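Local coordinates for protein peptide chain release factor subunit 1 (Aeropyrum pernix, PDB 3AGK) that probably directs the termination of nascent peptide synthesis in response to the stop codons UAA, UAG and UGA, at residues S46-M49 with T50-Q54. Numbering follows the deposited sequence.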
ATOM      1  N   SER A  46      30.365  -5.907  15.936  1.00 53.55           N
ATOM      2  CA  SER A  46      31.574  -6.606  15.533  1.00 59.63           C
ATOM      3  C   SER A  46      31.219  -7.840  14.681  1.00 60.38           C
ATOM      4  O   SER A  46      31.972  -8.212  13.776  1.00 59.82           O
ATOM      5  CB  SER A  46      32.396  -7.002  16.750  1.00 58.95           C
ATOM      6  OG  SER A  46      31.705  -7.965  17.515  1.00 70.00           O
ATOM      7  N   ASP A  47      30.067  -8.449  14.975  1.00 57.37           N
ATOM      8  CA  ASP A  47      29.514  -9.564  14.187  1.00 53.73           C
ATOM      9  C   ASP A  47      29.169  -9.105  12.772  1.00 52.76           C
ATOM     10  O   ASP A  47      29.524  -9.756  11.776  1.00 50.57           O
ATOM     11  CB  ASP A  47      28.243 -10.113  14.842  1.00 55.92           C
ATOM     12  CG  ASP A  47      28.527 -10.899  16.113  1.00 69.15           C
ATOM     13  OD1 ASP A  47      29.711 -11.011  16.503  1.00 68.25           O
ATOM     14  OD2 ASP A  47      27.558 -11.409  16.719  1.00 70.61           O
ATOM     15  N   VAL A  48      28.477  -7.970  12.693  1.00 44.27           N
ATOM     16  CA  VAL A  48      28.094  -7.400  11.410  1.00 52.22           C
ATOM     17  C   VAL A  48      29.342  -7.038  10.609  1.00 55.33           C
ATOM     18  O   VAL A  48      29.422  -7.298   9.410  1.00 55.94           O
ATOM     19  CB  VAL A  48      27.213  -6.151  11.596  1.00 52.25           C
ATOM     20  CG1 VAL A  48      26.686  -5.672  10.248  1.00 44.41           C
ATOM     21  CG2 VAL A  48      26.054  -6.458  12.571  1.00 50.00           C
ATOM     22  N   MET A  49      30.312  -6.447  11.297  1.00 50.38           N
ATOM     23  CA  MET A  49      31.584  -6.044  10.713  1.00 52.76           C
ATOM     24  C   MET A  49      32.318  -7.222  10.045  1.00 52.71           C
ATOM     25  O   MET A  49      32.805  -7.108   8.919  1.00 52.47           O
ATOM     26  CB  MET A  49      32.440  -5.423  11.822  1.00 64.47           C
ATOM     27  CG  MET A  49      33.282  -4.234  11.415  1.00 73.35           C
ATOM     28  SD  MET A  49      32.436  -2.911  10.518  1.00 51.10           S
ATOM     29  CE  MET A  49      33.831  -2.413   9.520  1.00 77.29           C
ATOM     30  N   THR A  50      32.392  -8.351  10.750  1.00 52.93           N
ATOM     31  CA  THR A  50      32.941  -9.593  10.201  1.00 51.74           C
ATOM     32  C   THR A  50      32.157 -10.061   8.967  1.00 52.59           C
ATOM     33  O   THR A  50      32.748 -10.420   7.946  1.00 47.20           O
ATOM     34  CB  THR A  50      32.960 -10.710  11.261  1.00 52.98           C
ATOM     35  OG1 THR A  50      33.853 -10.344  12.312  1.00 57.59           O
ATOM     36  CG2 THR A  50      33.424 -12.046  10.647  1.00 56.84           C
ATOM     37  N   LEU A  51      30.831 -10.030   9.053  1.00 49.99           N
ATOM     38  CA  LEU A  51      29.990 -10.396   7.916  1.00 49.69           C
ATOM     39  C   LEU A  51      30.229  -9.492   6.687  1.00 46.41           C
ATOM     40  O   LEU A  51      30.382  -9.978   5.578  1.00 46.51           O
ATOM     41  CB  LEU A  51      28.512 -10.393   8.322  1.00 59.68           C
ATOM     42  CG  LEU A  51      27.504 -10.821   7.245  1.00 62.77           C
ATOM     43  CD1 LEU A  51      26.233 -11.392   7.870  1.00 53.20           C
ATOM     44  CD2 LEU A  51      27.168  -9.654   6.321  1.00 58.58           C
ATOM     45  N   LEU A  52      30.262  -8.179   6.879  1.00 40.98           N
ATOM     46  CA  LEU A  52      30.529  -7.272   5.770  1.00 40.64           C
ATOM     47  C   LEU A  52      31.922  -7.510   5.196  1.00 41.32           C
ATOM     48  O   LEU A  52      32.122  -7.424   3.987  1.00 44.17           O
ATOM     49  CB  LEU A  52      30.400  -5.808   6.215  1.00 41.53           C
ATOM     50  CG  LEU A  52      29.001  -5.324   6.577  1.00 42.31           C
ATOM     51  CD1 LEU A  52      29.032  -3.867   6.983  1.00 42.02           C
ATOM     52  CD2 LEU A  52      28.030  -5.553   5.415  1.00 45.75           C
ATOM     53  N   ARG A  53      32.884  -7.794   6.073  1.00 39.21           N
ATOM     54  CA  ARG A  53      34.257  -8.041   5.644  1.00 40.29           C
ATOM     55  C   ARG A  53      34.331  -9.304   4.770  1.00 46.66           C
ATOM     56  O   ARG A  53      35.074  -9.341   3.791  1.00 48.81           O
ATOM     57  CB  ARG A  53      35.184  -8.166   6.859  1.00 43.64           C
ATOM     58  CG  ARG A  53      35.796  -6.834   7.289  1.00 45.71           C
ATOM     59  CD  ARG A  53      36.502  -6.913   8.625  1.00 47.15           C
ATOM     60  NE  ARG A  53      36.948  -5.576   9.012  1.00 51.38           N
ATOM     61  CZ  ARG A  53      37.400  -5.248  10.215  1.00 52.52           C
ATOM     62  NH1 ARG A  53      37.471  -6.161  11.171  1.00 50.26           N
ATOM     63  NH2 ARG A  53      37.786  -3.999  10.461  1.00 56.81           N
ATOM     64  N   GLN A  54      33.556 -10.326   5.140  1.00 46.92           N
ATOM     65  CA  GLN A  54      33.436 -11.556   4.343  1.00 53.81           C
ATOM     66  C   GLN A  54      32.825 -11.256   2.985  1.00 56.18           C
ATOM     67  O   GLN A  54      33.357 -11.646   1.939  1.00 58.70           O
ATOM     68  CB  GLN A  54      32.539 -12.569   5.036  1.00 52.66           C
ATOM     69  CG  GLN A  54      33.014 -13.015   6.395  1.00 66.94           C
ATOM     70  CD  GLN A  54      32.225 -14.203   6.896  1.00 83.83           C
ATOM     71  OE1 GLN A  54      32.290 -14.562   8.072  1.00 84.71           O
ATOM     72  NE2 GLN A  54      31.472 -14.830   5.994  1.00 91.30           N
TER
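Thr-50 grips the carbonyl oxygen of Ser-46 twice, a common way for a helical threonine hydroxyl to bond back to the preceding turn. Its backbone N lies 3.1 Å from Ser-46 O, and its OG1 gives a second hydrogen bond to the same oxygen at 3.2 Å. The two donors arrive from opposite faces of the carbonyl plane. The torsion explains the reach: with chi1 at -65°, OG1 sits beside the backbone N, which turns it back toward the preceding turn. The next three steps repeat the main-chain pattern, Leu-51 N to Asp-47 O, Leu-52 N to Val-48 O at 2.8 Å, and Arg-53 N to Met-49 O.

Side chains of successive turns also meet. On the buried side, Val-48 CG1 approaches Leu-52 CG at 4.4 Å, a loose apolar neighbourhood one turn apart. Met-49, bent at chi2 and chi3, brings CG over one face of the Arg-53 guanidinium, while the arginine chain runs extended from CG to NE; Met-49 CE and Arg-53 NH2 are 4.4 Å apart.

Further out, Val-48 and Leu-52 touch Leu-82 of helix 65-82, and Met-49 and Leu-52 touch Met-79 of the same helix. Asp-47 OD2 forms a salt bridge with Arg-43, just ahead of the helix. This is the i to i+4 bonding of an amphipathic alpha-helix, here packed against its neighbouring helix in eRF1 domain 1.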